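Local coordinates for protein prolyl 4-hydroxylase (Phytophthora capsici LT1534, PDB 6IUQ) that probably hydroxylates prolyl residues at the 4-position, as an iron(II)- and 2-oxoglutarate-dependent oxygenase built on a double-stranded beta-helix core, at residues G181-P190 with M213-R224; I93-A101 with T140-G148. All coordinates share one frame; numbering follows the deposited sequence.

Contact 1 of 2, residues G181-P190 with M213-R224; sequences GDGGEVQLFP and MLHRVLPSHAER. With FE2 (Fe (II) ion), chain C.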
ATOM      1  N   GLY A 181      -6.941  10.361  16.885  1.00 41.93           N
ATOM      2  CA  GLY A 181      -6.005  10.135  17.969  1.00 35.11           C
ATOM      3  C   GLY A 181      -5.595   8.682  18.112  1.00 38.10           C
ATOM      4  O   GLY A 181      -4.535   8.396  18.677  1.00 38.91           O
ATOM      5  N   ASP A 182      -6.417   7.756  17.612  1.00 36.94           N
ATOM      6  CA  ASP A 182      -6.029   6.341  17.612  1.00 32.29           C
ATOM      7  C   ASP A 182      -4.794   6.137  16.749  1.00 33.28           C
ATOM      8  O   ASP A 182      -4.042   5.189  16.955  1.00 35.90           O
ATOM      9  CB  ASP A 182      -7.151   5.433  17.099  1.00 32.53           C
ATOM     10  CG  ASP A 182      -8.303   5.293  18.083  1.00 45.63           C
ATOM     11  OD1 ASP A 182      -8.105   5.559  19.295  1.00 49.04           O
ATOM     12  OD2 ASP A 182      -9.404   4.895  17.639  1.00 45.49           O
ATOM     13  N   GLY A 183      -4.590   7.030  15.782  1.00 32.84           N
ATOM     14  CA  GLY A 183      -3.444   6.938  14.892  1.00 30.12           C
ATOM     15  C   GLY A 183      -3.568   5.739  13.972  1.00 31.42           C
ATOM     16  O   GLY A 183      -4.674   5.230  13.744  1.00 27.91           O
ATOM     17  N   GLY A 184      -2.434   5.275  13.460  1.00 32.63           N
ATOM     18  CA  GLY A 184      -2.415   4.155  12.541  1.00 29.93           C
ATOM     19  C   GLY A 184      -2.873   4.435  11.113  1.00 26.92           C
ATOM     20  O   GLY A 184      -3.057   3.491  10.335  1.00 22.76           O
ATOM     21  N   GLU A 185      -3.055   5.709  10.760  1.00 22.70           N
ATOM     22  CA  GLU A 185      -3.419   6.061   9.392  1.00 24.83           C
ATOM     23  C   GLU A 185      -2.297   5.721   8.420  1.00 25.21           C
ATOM     24  O   GLU A 185      -1.109   5.679   8.789  1.00 22.76           O
ATOM     25  CB  GLU A 185      -3.746   7.552   9.250  1.00 22.40           C
ATOM     26  CG  GLU A 185      -4.833   8.096  10.166  1.00 26.17           C
ATOM     27  CD  GLU A 185      -4.272   8.754  11.418  1.00 32.54           C
ATOM     28  OE1 GLU A 185      -3.189   8.331  11.886  1.00 31.18           O
ATOM     29  OE2 GLU A 185      -4.917   9.697  11.934  1.00 36.25           O
ATOM     30  N   VAL A 186      -2.683   5.478   7.174  1.00 19.94           N
ATOM     31  CA  VAL A 186      -1.711   5.377   6.110  1.00 21.59           C
ATOM     32  C   VAL A 186      -1.682   6.743   5.452  1.00 19.18           C
ATOM     33  O   VAL A 186      -2.733   7.321   5.165  1.00 17.90           O
ATOM     34  CB  VAL A 186      -2.039   4.249   5.101  1.00 21.73           C
ATOM     35  CG1 VAL A 186      -3.404   4.445   4.477  1.00 22.13           C
ATOM     36  CG2 VAL A 186      -0.946   4.146   4.015  1.00 19.08           C
ATOM     37  N   GLN A 187      -0.478   7.293   5.304  1.00 18.25           N
ATOM     38  CA  GLN A 187      -0.295   8.572   4.633  1.00 15.57           C
ATOM     39  C   GLN A 187       0.283   8.303   3.256  1.00 17.00           C
ATOM     40  O   GLN A 187       1.354   7.697   3.126  1.00 18.41           O
ATOM     41  CB  GLN A 187       0.617   9.508   5.441  1.00 16.45           C
ATOM     42  CG  GLN A 187       0.725  10.929   4.879  1.00 21.98           C
ATOM     43  CD  GLN A 187       1.387  11.914   5.854  1.00 24.96           C
ATOM     44  OE1 GLN A 187       2.455  11.653   6.396  1.00 24.29           O
ATOM     45  NE2 GLN A 187       0.732  13.032   6.092  1.00 27.40           N
ATOM     46  N   LEU A 188      -0.451   8.734   2.233  1.00 17.11           N
ATOM     47  CA  LEU A 188      -0.064   8.560   0.847  1.00 20.77           C
ATOM     48  C   LEU A 188       0.571   9.836   0.346  1.00 20.11           C
ATOM     49  O   LEU A 188       0.161  10.928   0.745  1.00 18.33           O
ATOM     50  CB  LEU A 188      -1.277   8.210  -0.029  1.00 21.94           C
ATOM     51  CG  LEU A 188      -2.200   7.089   0.462  1.00 24.04           C
ATOM     52  CD1 LEU A 188      -3.473   7.039  -0.389  1.00 25.42           C
ATOM     53  CD2 LEU A 188      -1.495   5.747   0.450  1.00 18.37           C
ATOM     54  N   PHE A 189       1.562   9.697  -0.535  1.00 15.07           N
ATOM     55  CA  PHE A 189       2.198  10.857  -1.155  1.00 20.15           C
ATOM     56  C   PHE A 189       2.136  10.768  -2.674  1.00 17.26           C
ATOM     57  O   PHE A 189       3.141  10.449  -3.310  1.00 19.46           O
ATOM     58  CB  PHE A 189       3.670  10.984  -0.727  1.00 18.62           C
ATOM     59  CG  PHE A 189       3.867  11.203   0.741  1.00 17.24           C
ATOM     60  CD1 PHE A 189       3.709  12.463   1.299  1.00 22.46           C
ATOM     61  CD2 PHE A 189       4.236  10.148   1.571  1.00 19.09           C
ATOM     62  CE1 PHE A 189       3.909  12.681   2.679  1.00 21.40           C
ATOM     63  CE2 PHE A 189       4.440  10.352   2.950  1.00 25.30           C
ATOM     64  CZ  PHE A 189       4.267  11.626   3.501  1.00 24.17           C
ATOM     65  N   PRO A 190       0.960  11.021  -3.261  1.00 21.55           N
ATOM     66  CA  PRO A 190       0.913  11.110  -4.729  1.00 23.01           C
ATOM     67  C   PRO A 190       1.973  12.127  -5.164  1.00 22.14           C
ATOM     68  O   PRO A 190       1.980  13.238  -4.622  1.00 20.66           O
ATOM     69  CB  PRO A 190      -0.518  11.599  -5.026  1.00 16.47           C
ATOM     70  CG  PRO A 190      -1.282  11.356  -3.769  1.00 21.36           C
ATOM     71  CD  PRO A 190      -0.318  11.387  -2.625  1.00 18.45           C
HETATM   72  N   MSE A 213       3.376   4.499  -5.786  1.00 15.21           N
HETATM   73  CA  MSE A 213       2.735   5.256  -4.719  1.00 14.97           C
HETATM   74  C   MSE A 213       3.560   5.264  -3.428  1.00 13.72           C
HETATM   75  O   MSE A 213       3.587   4.285  -2.678  1.00 16.36           O
HETATM   76  CB  MSE A 213       1.335   4.706  -4.437  1.00 13.44           C
HETATM   77  CG  MSE A 213       0.612   5.424  -3.332  1.00 13.70           C
HETATM   78 SE   MSE A 213       0.433   7.364  -3.663  1.00 48.83          SE
HETATM   79  CE  MSE A 213      -0.463   7.323  -5.393  1.00 21.55           C
ATOM     80  N   LEU A 214       4.213   6.387  -3.163  1.00 15.14           N
ATOM     81  CA  LEU A 214       4.991   6.554  -1.935  1.00 18.30           C
ATOM     82  C   LEU A 214       4.035   6.617  -0.747  1.00 15.72           C
ATOM     83  O   LEU A 214       2.965   7.238  -0.835  1.00 18.35           O
ATOM     84  CB  LEU A 214       5.871   7.821  -2.009  1.00 17.55           C
ATOM     85  CG  LEU A 214       6.760   8.098  -0.787  1.00 17.04           C
ATOM     86  CD1 LEU A 214       7.892   7.085  -0.690  1.00 13.63           C
ATOM     87  CD2 LEU A 214       7.304   9.523  -0.782  1.00 12.50           C
ATOM     88  N   HIS A 215       4.382   5.958   0.355  1.00 13.91           N
ATOM     89  CA  HIS A 215       3.514   6.000   1.541  1.00 15.46           C
ATOM     90  C   HIS A 215       4.278   5.656   2.801  1.00 14.40           C
ATOM     91  O   HIS A 215       5.427   5.238   2.750  1.00 15.07           O
ATOM     92  CB  HIS A 215       2.316   5.047   1.400  1.00 10.01           C
ATOM     93  CG  HIS A 215       2.701   3.605   1.264  1.00 15.02           C
ATOM     94  ND1 HIS A 215       3.203   3.077   0.097  1.00 12.92           N
ATOM     95  CD2 HIS A 215       2.667   2.587   2.156  1.00 10.21           C
ATOM     96  CE1 HIS A 215       3.445   1.789   0.266  1.00 11.85           C
ATOM     97  NE2 HIS A 215       3.143   1.465   1.516  1.00 18.43           N
ATOM     98  N   ARG A 216       3.627   5.876   3.934  1.00 17.24           N
ATOM     99  CA  ARG A 216       4.116   5.420   5.220  1.00 16.28           C
ATOM    100  C   ARG A 216       2.905   5.215   6.100  1.00 21.82           C
ATOM    101  O   ARG A 216       1.802   5.715   5.814  1.00 19.66           O
ATOM    102  CB  ARG A 216       5.083   6.435   5.857  1.00 21.55           C
ATOM    103  CG  ARG A 216       4.408   7.752   6.295  1.00 19.18           C
ATOM    104  CD  ARG A 216       5.410   8.755   6.860  1.00 24.46           C
ATOM    105  NE  ARG A 216       4.830  10.106   6.999  1.00 31.60           N
ATOM    106  CZ  ARG A 216       5.530  11.213   7.265  1.00 29.34           C
ATOM    107  NH1 ARG A 216       6.859  11.164   7.430  1.00 26.63           N
ATOM    108  NH2 ARG A 216       4.905  12.374   7.367  1.00 26.35           N
ATOM    109  N   VAL A 217       3.117   4.484   7.186  1.00 27.99           N
ATOM    110  CA  VAL A 217       2.097   4.298   8.197  1.00 19.04           C
ATOM    111  C   VAL A 217       2.420   5.201   9.393  1.00 26.02           C
ATOM    112  O   VAL A 217       3.560   5.255   9.838  1.00 26.29           O
ATOM    113  CB  VAL A 217       2.019   2.809   8.604  1.00 26.97           C
ATOM    114  CG1 VAL A 217       1.082   2.609   9.758  1.00 28.91           C
ATOM    115  CG2 VAL A 217       1.577   1.943   7.401  1.00 16.04           C
ATOM    116  N   LEU A 218       1.426   5.932   9.896  1.00 26.80           N
ATOM    117  CA  LEU A 218       1.627   6.784  11.073  1.00 30.03           C
ATOM    118  C   LEU A 218       1.536   5.940  12.347  1.00 30.20           C
ATOM    119  O   LEU A 218       0.945   4.856  12.334  1.00 28.11           O
ATOM    120  CB  LEU A 218       0.611   7.936  11.101  1.00 22.23           C
ATOM    121  CG  LEU A 218       0.660   8.791   9.826  1.00 24.94           C
ATOM    122  CD1 LEU A 218      -0.226  10.003   9.924  1.00 19.55           C
ATOM    123  CD2 LEU A 218       2.097   9.218   9.541  1.00 24.82           C
ATOM    124  N   PRO A 219       2.167   6.412  13.440  1.00 36.19           N
ATOM    125  CA  PRO A 219       2.160   5.672  14.708  1.00 29.25           C
ATOM    126  C   PRO A 219       0.756   5.432  15.216  1.00 32.88           C
ATOM    127  O   PRO A 219      -0.101   6.311  15.131  1.00 32.30           O
ATOM    128  CB  PRO A 219       2.918   6.593  15.671  1.00 32.13           C
ATOM    129  CG  PRO A 219       3.790   7.446  14.787  1.00 38.80           C
ATOM    130  CD  PRO A 219       2.997   7.632  13.512  1.00 35.57           C
ATOM    131  N   SER A 220       0.543   4.240  15.751  1.00 35.13           N
ATOM    132  CA  SER A 220      -0.720   3.864  16.333  1.00 40.05           C
ATOM    133  C   SER A 220      -0.623   3.904  17.856  1.00 43.31           C
ATOM    134  O   SER A 220       0.386   3.497  18.433  1.00 45.08           O
ATOM    135  CB  SER A 220      -1.127   2.467  15.853  1.00 41.04           C
ATOM    136  OG  SER A 220      -2.516   2.226  16.072  1.00 44.97           O
ATOM    137  N   HIS A 221      -1.680   4.388  18.498  1.00 42.66           N
ATOM    138  CA  HIS A 221      -1.747   4.430  19.951  1.00 46.53           C
ATOM    139  C   HIS A 221      -2.747   3.410  20.464  1.00 48.46           C
ATOM    140  O   HIS A 221      -3.066   3.381  21.649  1.00 62.18           O
ATOM    141  CB  HIS A 221      -2.115   5.833  20.413  1.00 45.93           C
ATOM    142  CG  HIS A 221      -1.253   6.894  19.810  1.00 53.98           C
ATOM    143  ND1 HIS A 221      -1.764   7.952  19.090  1.00 52.81           N
ATOM    144  CD2 HIS A 221       0.095   7.038  19.791  1.00 54.84           C
ATOM    145  CE1 HIS A 221      -0.768   8.712  18.666  1.00 56.76           C
ATOM    146  NE2 HIS A 221       0.370   8.178  19.076  1.00 55.53           N
ATOM    147  N   ALA A 222      -3.233   2.573  19.554  1.00 46.00           N
ATOM    148  CA  ALA A 222      -4.187   1.520  19.876  1.00 47.12           C
ATOM    149  C   ALA A 222      -3.853   0.282  19.055  1.00 47.10           C
ATOM    150  O   ALA A 222      -3.087   0.370  18.094  1.00 46.45           O
ATOM    151  CB  ALA A 222      -5.616   1.979  19.598  1.00 42.73           C
ATOM    152  N   GLU A 223      -4.407  -0.865  19.446  1.00 48.61           N
ATOM    153  CA  GLU A 223      -4.260  -2.098  18.676  1.00 46.33           C
ATOM    154  C   GLU A 223      -4.825  -1.879  17.269  1.00 43.13           C
ATOM    155  O   GLU A 223      -5.887  -1.277  17.108  1.00 38.58           O
ATOM    156  CB  GLU A 223      -4.966  -3.266  19.371  1.00 38.11           C
ATOM    157  CG  GLU A 223      -4.632  -4.633  18.778  1.00 50.90           C
ATOM    158  CD  GLU A 223      -5.427  -5.773  19.412  1.00 53.60           C
ATOM    159  OE1 GLU A 223      -6.674  -5.663  19.486  1.00 49.57           O
ATOM    160  OE2 GLU A 223      -4.803  -6.780  19.823  1.00 51.84           O
ATOM    161  N   ARG A 224      -4.097  -2.354  16.262  1.00 35.70           N
ATOM    162  CA  ARG A 224      -4.427  -2.105  14.859  1.00 37.44           C
ATOM    163  C   ARG A 224      -4.246  -3.389  14.060  1.00 34.46           C
ATOM    164  O   ARG A 224      -3.148  -3.952  14.010  1.00 31.78           O
ATOM    165  CB  ARG A 224      -3.543  -0.980  14.282  1.00 34.57           C
ATOM    166  CG  ARG A 224      -3.797  -0.553  12.812  1.00 32.35           C
ATOM    167  CD  ARG A 224      -2.570   0.232  12.300  1.00 33.29           C
ATOM    168  NE  ARG A 224      -2.734   1.004  11.064  1.00 26.50           N
ATOM    169  CZ  ARG A 224      -2.144   0.686   9.909  1.00 34.68           C
ATOM    170  NH1 ARG A 224      -1.377  -0.398   9.837  1.00 26.05           N
ATOM    171  NH2 ARG A 224      -2.317   1.446   8.824  1.00 29.92           N
TER
HETATM  172 FE   FE2 C 401       3.688  -0.512   2.608  1.00 20.00          FE
HETATM  173  O   HOH W   1       4.043   8.440  -4.807  1.00 14.61           O
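Strands 186-189 and 214-217 run antiparallel with their axes 4.7 Å apart, and Q187 and R216 exchange backbone bonds as a hydrogen-bonded pair. On the face carrying these two side chains, R216 takes hold of Q187 side-on: NE lies 2.9 Å and NH2 2.7 Å from the single oxygen OE1 of Q187, with amide and guanidinium planes 29° apart. CG of R216 sits between its backbone N and carbonyl carbon (chi1 68°), which lays the chain alongside that of Q187. F189 then sets CZ over one face of the guanidinium, 3.9 Å from R216 NE, its ring turned steeply to it, while S282 takes R216 NH1. L214 CD2 packs against F189 CD2.

Beyond the strands, the imidazole of H221 sends ND1 to G181 O at 2.8 Å in a nearly straight, in-plane bond, and R224 reaches back with two weak bonds to G184 O.

The other face bears V186, L188, V217 and H215. H215 ND1 donates to M213 O, 3.1 Å away, which fixes the ring's rotation and presents NE2 to the iron at 2.3 Å. H156 and D158 complete the two-histidine, one-carboxylate facial triad of 2-oxoglutarate oxygenases, to which strand 214-217 gives the distal histidine.

Contact 2 of 2, residues I93-A101 with T140-G148; sequences IFEVDLHDA and TLKLQRNAG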
ATOM      1  N   ILE A  93       4.486  -5.271  16.544  1.00 48.66           N
ATOM      2  CA  ILE A  93       4.162  -5.647  15.164  1.00 57.99           C
ATOM      3  C   ILE A  93       4.356  -7.115  14.805  1.00 56.06           C
ATOM      4  O   ILE A  93       5.447  -7.604  14.748  1.00 56.65           O
ATOM      5  CB  ILE A  93       4.870  -4.757  14.152  1.00 59.97           C
ATOM      6  CG1 ILE A  93       4.302  -3.356  14.268  1.00 54.28           C
ATOM      7  CG2 ILE A  93       4.664  -5.290  12.743  1.00 51.75           C
ATOM      8  CD1 ILE A  93       5.226  -2.294  13.764  1.00 61.74           C
ATOM      9  N   PHE A  94       3.266  -7.784  14.499  1.00 50.17           N
ATOM     10  CA  PHE A  94       3.305  -9.223  14.237  1.00 48.97           C
ATOM     11  C   PHE A  94       2.535  -9.574  12.956  1.00 49.53           C
ATOM     12  O   PHE A  94       1.519  -8.951  12.630  1.00 41.38           O
ATOM     13  CB  PHE A  94       2.731  -9.998  15.435  1.00 53.96           C
ATOM     14  CG  PHE A  94       3.326  -9.596  16.760  1.00 56.22           C
ATOM     15  CD1 PHE A  94       2.778  -8.553  17.497  1.00 57.34           C
ATOM     16  CD2 PHE A  94       4.445 -10.252  17.260  1.00 57.44           C
ATOM     17  CE1 PHE A  94       3.332  -8.175  18.715  1.00 61.40           C
ATOM     18  CE2 PHE A  94       4.999  -9.881  18.474  1.00 58.04           C
ATOM     19  CZ  PHE A  94       4.444  -8.838  19.202  1.00 58.58           C
ATOM     20  N   GLU A  95       3.020 -10.579  12.236  1.00 45.14           N
ATOM     21  CA  GLU A  95       2.493 -10.887  10.918  1.00 42.12           C
ATOM     22  C   GLU A  95       2.323 -12.380  10.684  1.00 40.54           C
ATOM     23  O   GLU A  95       2.984 -13.194  11.315  1.00 41.00           O
ATOM     24  CB  GLU A  95       3.410 -10.300   9.842  1.00 42.71           C
ATOM     25  CG  GLU A  95       3.407  -8.777   9.815  1.00 51.25           C
ATOM     26  CD  GLU A  95       4.355  -8.201   8.777  1.00 58.84           C
ATOM     27  OE1 GLU A  95       5.237  -8.951   8.303  1.00 58.61           O
ATOM     28  OE2 GLU A  95       4.211  -7.003   8.431  1.00 64.22           O
ATOM     29  N   VAL A  96       1.423 -12.732   9.774  1.00 36.84           N
ATOM     30  CA  VAL A  96       1.320 -14.103   9.300  1.00 34.49           C
ATOM     31  C   VAL A  96       0.971 -14.102   7.805  1.00 36.22           C
ATOM     32  O   VAL A  96       0.192 -13.290   7.329  1.00 38.09           O
ATOM     33  CB  VAL A  96       0.290 -14.924  10.117  1.00 40.13           C
ATOM     34  CG1 VAL A  96      -0.996 -14.172  10.299  1.00 35.68           C
ATOM     35  CG2 VAL A  96       0.027 -16.264   9.450  1.00 42.44           C
ATOM     36  N   ASP A  97       1.611 -14.987   7.062  1.00 39.95           N
ATOM     37  CA  ASP A  97       1.341 -15.154   5.652  1.00 39.74           C
ATOM     38  C   ASP A  97       0.395 -16.338   5.502  1.00 39.53           C
ATOM     39  O   ASP A  97       0.574 -17.354   6.165  1.00 48.41           O
ATOM     40  CB  ASP A  97       2.656 -15.371   4.899  1.00 43.16           C
ATOM     41  CG  ASP A  97       2.493 -15.306   3.408  1.00 45.75           C
ATOM     42  OD1 ASP A  97       1.465 -15.797   2.901  1.00 44.05           O
ATOM     43  OD2 ASP A  97       3.402 -14.761   2.744  1.00 50.34           O
ATOM     44  N   LEU A  98      -0.618 -16.212   4.656  1.00 36.67           N
ATOM     45  CA  LEU A  98      -1.597 -17.292   4.519  1.00 36.80           C
ATOM     46  C   LEU A  98      -1.347 -18.170   3.289  1.00 38.97           C
ATOM     47  O   LEU A  98      -2.273 -18.799   2.774  1.00 39.64           O
ATOM     48  CB  LEU A  98      -3.020 -16.722   4.482  1.00 33.54           C
ATOM     49  CG  LEU A  98      -3.587 -16.152   5.795  1.00 38.17           C
ATOM     50  CD1 LEU A  98      -5.088 -15.955   5.701  1.00 40.05           C
ATOM     51  CD2 LEU A  98      -3.263 -17.042   6.985  1.00 38.91           C
ATOM     52  N   HIS A  99      -0.095 -18.221   2.829  1.00 38.53           N
ATOM     53  CA  HIS A  99       0.282 -19.063   1.692  1.00 41.38           C
ATOM     54  C   HIS A  99       0.163 -20.552   2.051  1.00 41.55           C
ATOM     55  O   HIS A  99      -0.054 -21.399   1.185  1.00 36.99           O
ATOM     56  CB  HIS A  99       1.707 -18.750   1.239  1.00 48.42           C
ATOM     57  CG  HIS A  99       2.763 -19.253   2.180  1.00 59.33           C
ATOM     58  ND1 HIS A  99       3.235 -18.505   3.239  1.00 62.34           N
ATOM     59  CD2 HIS A  99       3.434 -20.430   2.223  1.00 58.84           C
ATOM     60  CE1 HIS A  99       4.150 -19.199   3.895  1.00 56.73           C
ATOM     61  NE2 HIS A  99       4.289 -20.369   3.300  1.00 63.73           N
ATOM     62  N   ASP A 100       0.298 -20.839   3.341  1.00 45.97           N
ATOM     63  CA  ASP A 100       0.227 -22.193   3.894  1.00 46.50           C
ATOM     64  C   ASP A 100      -1.203 -22.724   3.977  1.00 45.52           C
ATOM     65  O   ASP A 100      -1.978 -22.246   4.799  1.00 45.27           O
ATOM     66  CB  ASP A 100       0.852 -22.195   5.293  1.00 52.03           C
ATOM     67  CG  ASP A 100       0.998 -23.593   5.884  1.00 64.88           C
ATOM     68  OD1 ASP A 100       0.930 -24.593   5.125  1.00 57.38           O
ATOM     69  OD2 ASP A 100       1.149 -23.685   7.127  1.00 67.91           O
ATOM     70  N   ALA A 101      -1.544 -23.709   3.139  1.00 43.78           N
ATOM     71  CA  ALA A 101      -2.876 -24.328   3.149  1.00 42.85           C
ATOM     72  C   ALA A 101      -3.224 -24.958   4.501  1.00 47.98           C
ATOM     73  O   ALA A 101      -4.398 -25.040   4.873  1.00 42.73           O
ATOM     74  CB  ALA A 101      -2.985 -25.380   2.053  1.00 41.09           C
ATOM     75  N   THR A 140      -0.090 -12.503  -2.577  1.00 29.51           N
ATOM     76  CA  THR A 140       0.342 -12.673  -1.196  1.00 27.85           C
ATOM     77  C   THR A 140      -0.765 -12.156  -0.325  1.00 25.99           C
ATOM     78  O   THR A 140      -1.278 -11.071  -0.577  1.00 28.04           O
ATOM     79  CB  THR A 140       1.651 -11.886  -0.870  1.00 26.60           C
ATOM     80  OG1 THR A 140       2.763 -12.464  -1.556  1.00 36.36           O
ATOM     81  CG2 THR A 140       1.933 -11.882   0.629  1.00 23.20           C
ATOM     82  N   LEU A 141      -1.130 -12.900   0.706  1.00 25.68           N
ATOM     83  CA  LEU A 141      -2.116 -12.403   1.648  1.00 27.90           C
ATOM     84  C   LEU A 141      -1.490 -12.354   3.033  1.00 28.91           C
ATOM     85  O   LEU A 141      -1.224 -13.385   3.647  1.00 30.44           O
ATOM     86  CB  LEU A 141      -3.368 -13.283   1.633  1.00 31.04           C
ATOM     87  CG  LEU A 141      -4.636 -12.694   2.240  1.00 33.71           C
ATOM     88  CD1 LEU A 141      -5.843 -13.186   1.441  1.00 34.42           C
ATOM     89  CD2 LEU A 141      -4.766 -13.041   3.711  1.00 33.68           C
ATOM     90  N   LYS A 142      -1.252 -11.148   3.526  1.00 28.04           N
ATOM     91  CA  LYS A 142      -0.567 -10.979   4.803  1.00 29.14           C
ATOM     92  C   LYS A 142      -1.506 -10.399   5.876  1.00 33.27           C
ATOM     93  O   LYS A 142      -2.277  -9.475   5.610  1.00 29.14           O
ATOM     94  CB  LYS A 142       0.670 -10.092   4.619  1.00 26.85           C
ATOM     95  CG  LYS A 142       1.498  -9.881   5.875  1.00 36.36           C
ATOM     96  CD  LYS A 142       2.811  -9.122   5.614  1.00 41.58           C
ATOM     97  CE  LYS A 142       2.625  -7.588   5.619  1.00 46.99           C
ATOM     98  NZ  LYS A 142       2.067  -7.008   6.895  1.00 38.22           N
ATOM     99  N   LEU A 143      -1.456 -10.974   7.075  1.00 30.23           N
ATOM    100  CA  LEU A 143      -2.154 -10.429   8.228  1.00 28.88           C
ATOM    101  C   LEU A 143      -1.162  -9.711   9.131  1.00 34.31           C
ATOM    102  O   LEU A 143      -0.049 -10.185   9.332  1.00 30.96           O
ATOM    103  CB  LEU A 143      -2.872 -11.526   9.005  1.00 30.88           C
ATOM    104  CG  LEU A 143      -3.788 -12.447   8.207  1.00 35.90           C
ATOM    105  CD1 LEU A 143      -4.434 -13.462   9.132  1.00 32.46           C
ATOM    106  CD2 LEU A 143      -4.843 -11.634   7.467  1.00 36.07           C
ATOM    107  N   GLN A 144      -1.564  -8.564   9.669  1.00 33.80           N
ATOM    108  CA  GLN A 144      -0.679  -7.787  10.517  1.00 32.41           C
ATOM    109  C   GLN A 144      -1.384  -7.252  11.750  1.00 34.94           C
ATOM    110  O   GLN A 144      -2.450  -6.644  11.653  1.00 32.94           O
ATOM    111  CB  GLN A 144      -0.072  -6.624   9.742  1.00 34.68           C
ATOM    112  CG  GLN A 144       0.766  -5.703  10.612  1.00 47.13           C
ATOM    113  CD  GLN A 144       1.457  -4.607   9.832  1.00 46.12           C
ATOM    114  OE1 GLN A 144       0.961  -3.480   9.754  1.00 52.38           O
ATOM    115  NE2 GLN A 144       2.614  -4.928   9.255  1.00 46.28           N
ATOM    116  N   ARG A 145      -0.783  -7.492  12.914  1.00 36.15           N
ATOM    117  CA  ARG A 145      -1.234  -6.871  14.149  1.00 38.83           C
ATOM    118  C   ARG A 145      -0.160  -5.904  14.630  1.00 41.93           C
ATOM    119  O   ARG A 145       1.016  -6.256  14.731  1.00 41.85           O
ATOM    120  CB  ARG A 145      -1.536  -7.922  15.221  1.00 42.64           C
ATOM    121  CG  ARG A 145      -2.358  -7.395  16.400  1.00 48.55           C
ATOM    122  CD  ARG A 145      -2.570  -8.464  17.482  1.00 46.88           C
ATOM    123  NE  ARG A 145      -1.361  -8.669  18.266  1.00 54.63           N
ATOM    124  CZ  ARG A 145      -1.114  -8.063  19.423  1.00 56.66           C
ATOM    125  NH1 ARG A 145      -2.014  -7.233  19.948  1.00 51.34           N
ATOM    126  NH2 ARG A 145       0.023  -8.302  20.061  1.00 53.77           N
ATOM    127  N   ASN A 146      -0.570  -4.671  14.888  1.00 37.65           N
ATOM    128  CA  ASN A 146       0.302  -3.673  15.479  1.00 42.89           C
ATOM    129  C   ASN A 146      -0.185  -3.394  16.893  1.00 45.98           C
ATOM    130  O   ASN A 146      -1.303  -2.903  17.083  1.00 39.54           O
ATOM    131  CB  ASN A 146       0.314  -2.393  14.631  1.00 43.49           C
ATOM    132  CG  ASN A 146       1.177  -1.293  15.228  1.00 50.84           C
ATOM    133  OD1 ASN A 146       1.834  -1.488  16.252  1.00 51.76           O
ATOM    134  ND2 ASN A 146       1.184  -0.126  14.579  1.00 44.55           N
ATOM    135  N   ALA A 147       0.658  -3.715  17.872  1.00 46.08           N
ATOM    136  CA  ALA A 147       0.314  -3.594  19.286  1.00 50.78           C
ATOM    137  C   ALA A 147      -0.179  -2.210  19.683  1.00 55.82           C
ATOM    138  O   ALA A 147      -1.040  -2.084  20.564  1.00 58.22           O
ATOM    139  CB  ALA A 147       1.518  -3.975  20.141  1.00 59.33           C
ATOM    140  N   GLY A 148       0.357  -1.181  19.025  1.00 55.30           N
ATOM    141  CA  GLY A 148       0.054   0.202  19.361  1.00 55.70           C
ATOM    142  C   GLY A 148       1.184   0.781  20.175  1.00 64.73           C
ATOM    143  O   GLY A 148       0.973   1.472  21.146  1.00 74.27           O
TER
HETATM  144  O   HOH W   2      -0.176 -15.757   0.718  1.00 34.71           O
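The F94 ring and the R145 guanidinium lie side by side with planes only 12° apart, but NH2 of R145 comes to CE1 of F94 obliquely, at 3.6 Å, and the NH1 of the same arginine is held by a salt bridge to E223. On the opposite face of this two-stranded ladder the carboxylate of E95 and the amide of Q144 are nearly coplanar, 10° apart, and meet edge to edge: Q144 NE2 donates to the anti lone pair of E95 OE2 at 2.7 Å. K142 bends at its last two torsions and brings NZ into a salt bridge with the same oxygen, from above the carboxylate plane, 2.6 Å from E95 OE2. One oxygen thus takes both donors from different directions; K142 NZ and Q144 NE2 come within 3.2 Å of each other because both donate to it, with no bond between them. The nearby lysine charge would be expected to favour the ionised glutamate.

The backbones are antiparallel, F94 pairing with R145 and V96 with L143. V96 CG1 presses on L143 CB at 3.5 Å, and L98 CD1 meets L141 CD2 just beyond the last pair. D97 OD1 closes an Asx turn onto H99 N, and a water joins it to L141 N.

Strand 94-97 forms an edge of the six-stranded sheet, with 139-146 between it and 224-232; L143 packs on helices 46-61 and 108-115, and L98 on the latter.

Contact 2 closes before contact 1 opens along the chain, and their centres lie about 17 Å apart. They belong to different sheets: contact 2 to the edge of the six-stranded sheet, contact 1 to the three-stranded one, the two together forming the double-stranded beta-helix core around the iron. The segment 213-224 leads into strand 224-232, the neighbour of 139-146, and here they join: R224 O lies 2.8 Å from N146 N, probably hydrogen-bonded, and S220 packs on N146. The chain leaving the metal-binding strand therefore crosses directly to the sheet that contact 2 extends, joining the two sheets at a point some way from the iron.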